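Local coordinates for protein Ufm1-specific protease (Caenorhabditis elegans, PDB 5EJJ) that cleaves the peptide bond at the C-terminal glycine of the ubiquitin-like modifier Ufm1 as a thiol protease, and is needed to localise certain odorant receptors to olfactory cilia, at residues Ala291-Leu304 against Leu328-Leu341. Numbering follows the deposited sequence.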
loop_
_atom_site.group_PDB
_atom_site.type_symbol
_atom_site.label_atom_id
_atom_site.label_comp_id
_atom_site.label_asym_id
_atom_site.label_seq_id
_atom_site.Cartn_x
_atom_site.Cartn_y
_atom_site.Cartn_z
ATOM N N ALA A 291 -1.435 -8.161 -8.897
ATOM C CA ALA A 291 -1.034 -7.449 -7.690
ATOM C C ALA A 291 -2.089 -6.451 -7.234
ATOM O O ALA A 291 -2.859 -5.920 -8.040
ATOM C CB ALA A 291 0.308 -6.739 -7.910
ATOM N N THR A 292 -2.106 -6.202 -5.932
ATOM C CA THR A 292 -2.906 -5.138 -5.332
ATOM C C THR A 292 -1.986 -4.292 -4.443
ATOM O O THR A 292 -1.127 -4.828 -3.739
ATOM C CB THR A 292 -4.051 -5.706 -4.482
ATOM O OG1 THR A 292 -4.765 -6.683 -5.243
ATOM C CG2 THR A 292 -5.002 -4.626 -4.100
ATOM N N TYR A 293 -2.145 -2.976 -4.503
ATOM C CA TYR A 293 -1.326 -2.064 -3.742
ATOM C C TYR A 293 -2.201 -1.060 -3.040
ATOM O O TYR A 293 -3.363 -0.861 -3.399
ATOM C CB TYR A 293 -0.406 -1.282 -4.660
ATOM C CG TYR A 293 0.491 -2.131 -5.487
ATOM C CD1 TYR A 293 0.109 -2.559 -6.745
ATOM C CD2 TYR A 293 1.728 -2.500 -5.019
ATOM C CE1 TYR A 293 0.940 -3.348 -7.512
ATOM C CE2 TYR A 293 2.575 -3.274 -5.771
ATOM C CZ TYR A 293 2.176 -3.704 -7.010
ATOM O OH TYR A 293 3.033 -4.487 -7.734
ATOM N N LEU A 294 -1.620 -0.408 -2.039
ATOM C CA LEU A 294 -2.202 0.780 -1.428
ATOM C C LEU A 294 -1.113 1.816 -1.471
ATOM O O LEU A 294 -0.324 1.905 -0.545
ATOM C CB LEU A 294 -2.573 0.512 0.024
ATOM C CG LEU A 294 -3.116 1.715 0.784
ATOM C CD1 LEU A 294 -4.241 2.308 0.005
ATOM C CD2 LEU A 294 -3.616 1.286 2.143
ATOM N N PRO A 295 -1.030 2.572 -2.566
ATOM C CA PRO A 295 0.021 3.575 -2.693
ATOM C C PRO A 295 -0.002 4.540 -1.532
ATOM O O PRO A 295 -1.036 4.658 -0.874
ATOM C CB PRO A 295 -0.347 4.294 -3.987
ATOM C CG PRO A 295 -0.976 3.223 -4.808
ATOM C CD PRO A 295 -1.804 2.440 -3.806
ATOM N N PRO A 296 1.136 5.202 -1.266
ATOM C CA PRO A 296 1.204 6.190 -0.184
ATOM C C PRO A 296 0.167 7.282 -0.400
ATOM O O PRO A 296 0.101 7.867 -1.486
ATOM C CB PRO A 296 2.627 6.757 -0.320
ATOM C CG PRO A 296 3.013 6.473 -1.729
ATOM C CD PRO A 296 2.411 5.122 -2.000
ATOM N N GLY A 297 -0.662 7.510 0.610
ATOM C CA GLY A 297 -1.613 8.599 0.570
ATOM C C GLY A 297 -2.997 8.146 0.201
ATOM O O GLY A 297 -3.989 8.746 0.634
ATOM N N TRP A 298 -3.055 7.095 -0.614
ATOM C CA TRP A 298 -4.315 6.567 -1.152
ATOM C C TRP A 298 -5.275 5.964 -0.113
ATOM O O TRP A 298 -4.851 5.392 0.885
ATOM C CB TRP A 298 -3.998 5.507 -2.187
ATOM C CG TRP A 298 -3.561 6.030 -3.489
ATOM C CD1 TRP A 298 -2.776 7.106 -3.723
ATOM C CD2 TRP A 298 -3.906 5.493 -4.764
ATOM N NE1 TRP A 298 -2.598 7.276 -5.082
ATOM C CE2 TRP A 298 -3.288 6.295 -5.737
ATOM C CE3 TRP A 298 -4.683 4.408 -5.175
ATOM C CZ2 TRP A 298 -3.425 6.050 -7.088
ATOM C CZ3 TRP A 298 -4.810 4.167 -6.503
ATOM C CH2 TRP A 298 -4.190 4.980 -7.450
ATOM N N VAL A 299 -6.569 6.073 -0.357
ATOM C CA VAL A 299 -7.537 5.544 0.591
ATOM C C VAL A 299 -8.448 4.526 -0.069
ATOM O O VAL A 299 -9.427 4.076 0.520
ATOM C CB VAL A 299 -8.401 6.646 1.188
ATOM C CG1 VAL A 299 -7.555 7.571 1.964
ATOM C CG2 VAL A 299 -9.106 7.403 0.081
ATOM N N SER A 300 -8.136 4.173 -1.307
ATOM C CA SER A 300 -8.766 3.050 -1.958
ATOM C C SER A 300 -7.603 2.366 -2.679
ATOM O O SER A 300 -6.607 3.024 -2.992
ATOM C CB SER A 300 -9.876 3.540 -2.900
ATOM O OG SER A 300 -10.228 2.579 -3.897
ATOM N N LEU A 301 -7.724 1.057 -2.918
ATOM C CA LEU A 301 -6.641 0.242 -3.461
ATOM C C LEU A 301 -6.401 0.482 -4.944
ATOM O O LEU A 301 -7.219 1.102 -5.614
ATOM C CB LEU A 301 -6.949 -1.233 -3.222
ATOM C CG LEU A 301 -7.122 -1.631 -1.754
ATOM C CD1 LEU A 301 -7.751 -3.007 -1.629
ATOM C CD2 LEU A 301 -5.772 -1.602 -1.041
ATOM N N LEU A 302 -5.270 -0.008 -5.438
ATOM C CA LEU A 302 -4.881 0.074 -6.842
ATOM C C LEU A 302 -4.646 -1.342 -7.338
ATOM O O LEU A 302 -3.941 -2.117 -6.688
ATOM C CB LEU A 302 -3.573 0.848 -6.981
ATOM C CG LEU A 302 -2.816 0.824 -8.311
ATOM C CD1 LEU A 302 -3.486 1.641 -9.382
ATOM C CD2 LEU A 302 -1.476 1.396 -8.088
ATOM N N HIS A 303 -5.221 -1.684 -8.490
ATOM C CA HIS A 303 -5.254 -3.067 -8.946
ATOM C C HIS A 303 -4.573 -3.200 -10.285
ATOM O O HIS A 303 -4.912 -2.506 -11.221
ATOM C CB HIS A 303 -6.683 -3.532 -9.081
ATOM C CG HIS A 303 -7.541 -3.163 -7.924
ATOM N ND1 HIS A 303 -7.929 -4.076 -6.971
ATOM C CD2 HIS A 303 -8.094 -1.980 -7.564
ATOM C CE1 HIS A 303 -8.686 -3.470 -6.077
ATOM N NE2 HIS A 303 -8.798 -2.196 -6.411
ATOM N N LEU A 304 -3.610 -4.098 -10.393
ATOM C CA LEU A 304 -2.834 -4.151 -11.610
ATOM C C LEU A 304 -2.449 -5.568 -11.973
ATOM O O LEU A 304 -2.111 -6.383 -11.107
ATOM C CB LEU A 304 -1.569 -3.309 -11.463
ATOM C CG LEU A 304 -1.719 -1.813 -11.198
ATOM C CD1 LEU A 304 -0.369 -1.221 -10.901
ATOM C CD2 LEU A 304 -2.372 -1.124 -12.380
ATOM N N LEU A 328 2.131 8.740 -8.817
ATOM C CA LEU A 328 2.907 8.286 -7.681
ATOM C C LEU A 328 4.170 9.138 -7.576
ATOM O O LEU A 328 4.535 9.829 -8.533
ATOM C CB LEU A 328 3.253 6.818 -7.842
ATOM C CG LEU A 328 2.023 5.947 -8.052
ATOM C CD1 LEU A 328 2.407 4.463 -8.153
ATOM C CD2 LEU A 328 1.040 6.187 -6.938
ATOM N N PRO A 329 4.833 9.120 -6.407
ATOM C CA PRO A 329 6.029 9.957 -6.238
ATOM C C PRO A 329 7.282 9.227 -6.707
ATOM O O PRO A 329 7.351 8.003 -6.569
ATOM C CB PRO A 329 6.073 10.180 -4.729
ATOM C CG PRO A 329 5.468 8.923 -4.146
ATOM C CD PRO A 329 4.474 8.404 -5.165
ATOM N N SER A 330 8.255 9.966 -7.241
ATOM C CA SER A 330 9.438 9.373 -7.886
ATOM C C SER A 330 10.639 9.126 -6.968
ATOM O O SER A 330 11.599 8.474 -7.347
ATOM C CB SER A 330 9.872 10.249 -9.044
ATOM O OG SER A 330 10.087 11.570 -8.589
ATOM N N SER A 331 10.565 9.625 -5.750
ATOM C CA SER A 331 11.650 9.482 -4.799
ATOM C C SER A 331 11.883 8.055 -4.284
ATOM O O SER A 331 12.882 7.810 -3.602
ATOM C CB SER A 331 11.378 10.388 -3.599
ATOM O OG SER A 331 10.343 9.847 -2.791
ATOM N N LYS A 332 10.972 7.126 -4.581
ATOM C CA LYS A 332 11.008 5.787 -3.963
ATOM C C LYS A 332 10.116 4.756 -4.670
ATOM O O LYS A 332 9.249 5.126 -5.465
ATOM C CB LYS A 332 10.646 5.871 -2.470
ATOM C CG LYS A 332 9.288 6.492 -2.169
ATOM C CD LYS A 332 9.053 6.673 -0.665
ATOM C CE LYS A 332 7.598 7.061 -0.400
ATOM N NZ LYS A 332 7.224 7.062 1.048
ATOM N N PRO A 333 10.329 3.453 -4.388
ATOM C CA PRO A 333 9.460 2.455 -5.016
ATOM C C PRO A 333 8.052 2.403 -4.413
ATOM O O PRO A 333 7.848 2.617 -3.214
ATOM C CB PRO A 333 10.200 1.131 -4.759
ATOM C CG PRO A 333 10.984 1.354 -3.552
ATOM C CD PRO A 333 11.390 2.814 -3.586
ATOM N N VAL A 334 7.086 2.107 -5.278
ATOM C CA VAL A 334 5.696 1.947 -4.872
ATOM C C VAL A 334 5.107 0.631 -5.393
ATOM O O VAL A 334 4.303 0.019 -4.708
ATOM C CB VAL A 334 4.828 3.137 -5.343
ATOM C CG1 VAL A 334 3.414 2.992 -4.859
ATOM C CG2 VAL A 334 5.413 4.438 -4.835
ATOM N N LEU A 335 5.535 0.175 -6.575
ATOM C CA LEU A 335 4.848 -0.927 -7.263
ATOM C C LEU A 335 5.699 -2.170 -7.458
ATOM O O LEU A 335 5.533 -2.894 -8.446
ATOM C CB LEU A 335 4.368 -0.463 -8.639
ATOM C CG LEU A 335 3.437 0.747 -8.649
ATOM C CD1 LEU A 335 3.195 1.181 -10.062
ATOM C CD2 LEU A 335 2.130 0.409 -7.958
ATOM N N ARG A 336 6.629 -2.427 -6.549
ATOM C CA ARG A 336 7.424 -3.637 -6.666
ATOM C C ARG A 336 6.603 -4.806 -6.175
ATOM O O ARG A 336 5.826 -4.671 -5.231
ATOM C CB ARG A 336 8.697 -3.530 -5.851
ATOM C CG ARG A 336 9.491 -2.296 -6.164
ATOM C CD ARG A 336 10.048 -2.365 -7.558
ATOM N NE ARG A 336 10.926 -3.521 -7.704
ATOM C CZ ARG A 336 12.226 -3.513 -7.414
ATOM N NH1 ARG A 336 12.808 -2.392 -6.966
ATOM N NH2 ARG A 336 12.937 -4.630 -7.577
ATOM N N LEU A 337 6.789 -5.952 -6.816
ATOM C CA LEU A 337 6.106 -7.187 -6.452
ATOM C C LEU A 337 6.139 -7.411 -4.945
ATOM O O LEU A 337 5.183 -7.889 -4.337
ATOM C CB LEU A 337 6.788 -8.347 -7.171
ATOM C CG LEU A 337 5.921 -9.468 -7.734
ATOM C CD1 LEU A 337 4.466 -9.048 -7.850
ATOM C CD2 LEU A 337 6.483 -9.868 -9.086
ATOM N N SER A 338 7.263 -7.027 -4.358
ATOM C CA SER A 338 7.528 -7.143 -2.929
ATOM C C SER A 338 6.595 -6.279 -2.070
ATOM O O SER A 338 6.406 -6.536 -0.874
ATOM C CB SER A 338 8.986 -6.745 -2.700
ATOM O OG SER A 338 9.130 -5.990 -1.510
ATOM N N GLN A 339 6.013 -5.255 -2.696
ATOM C CA GLN A 339 5.187 -4.281 -1.997
ATOM C C GLN A 339 3.682 -4.572 -2.078
ATOM O O GLN A 339 2.877 -3.935 -1.374
ATOM C CB GLN A 339 5.436 -2.907 -2.577
ATOM C CG GLN A 339 6.850 -2.491 -2.535
ATOM C CD GLN A 339 7.017 -1.024 -2.866
ATOM O OE1 GLN A 339 7.445 -0.675 -3.967
ATOM N NE2 GLN A 339 6.687 -0.151 -1.907
ATOM N N ALA A 340 3.307 -5.513 -2.948
ATOM C CA ALA A 340 1.908 -5.868 -3.150
ATOM C C ALA A 340 1.311 -6.427 -1.868
ATOM O O ALA A 340 1.942 -7.206 -1.172
ATOM C CB ALA A 340 1.793 -6.860 -4.255
ATOM N N LEU A 341 0.100 -6.015 -1.540
ATOM C CA LEU A 341 -0.546 -6.573 -0.371
ATOM C C LEU A 341 -0.788 -8.036 -0.671
ATOM O O LEU A 341 -0.970 -8.437 -1.823
ATOM C CB LEU A 341 -1.856 -5.846 -0.068
ATOM C CG LEU A 341 -1.619 -4.345 -0.168
ATOM C CD1 LEU A 341 -2.879 -3.519 0.099
ATOM C CD2 LEU A 341 -0.486 -3.928 0.750
HETATM O O HOH W 1 -1.470 -8.291 -4.240
HETATM O O HOH W 2 1.049 -1.247 -1.605
#
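Leu341 N gives its hydrogen to Thr292 O at 2.8 Å, the one direct backbone hydrogen bond between 291-304 and 328-341. Ala340 CA lies beside the same oxygen in a CA-H...O contact of 3.3 Å. A water extends the seam by joining Leu294 N to Gln339 O. The hydroxyl of Thr292 turns to Glu242 instead.

Tyr293 is the next thing to look at. With CG anti to its own carbonyl carbon (chi1 -58°), the ring reaches across 334-340. Leu335 CD2 sits over the middle of one face, a CH-pi contact 3.8 Å from the centroid, while Arg336 O lies in plane at the edge. Gln339 folds back on its own loop and bridges it: OE1 accepts from Arg336 N at 3.2 Å and NE2 donates to Pro333 O. Replacing Tyr293 with an alanine is likely to leave Leu335 CD2 without the ring face it covers and to open a gap beside Arg336 O.

Strands 289-293 and 302-306 form a two-stranded antiparallel beta hairpin, and the loop following helix 312-325 packs against it within the UfSP2 N-terminal family region, away from the probable active-site residues. The same Leu335 methyl meets Leu302 CD2 at 3.7 Å, and Leu322 of that helix adds to this cluster. In the connecting loop, which contains a type II beta turn from Pro295 to Trp298, Pro296 CD and Val334 CG1 meet tip to tip at 3.7 Å. Pro295 CB rests on Leu328 CD2, its CG lying over the Trp298 ring.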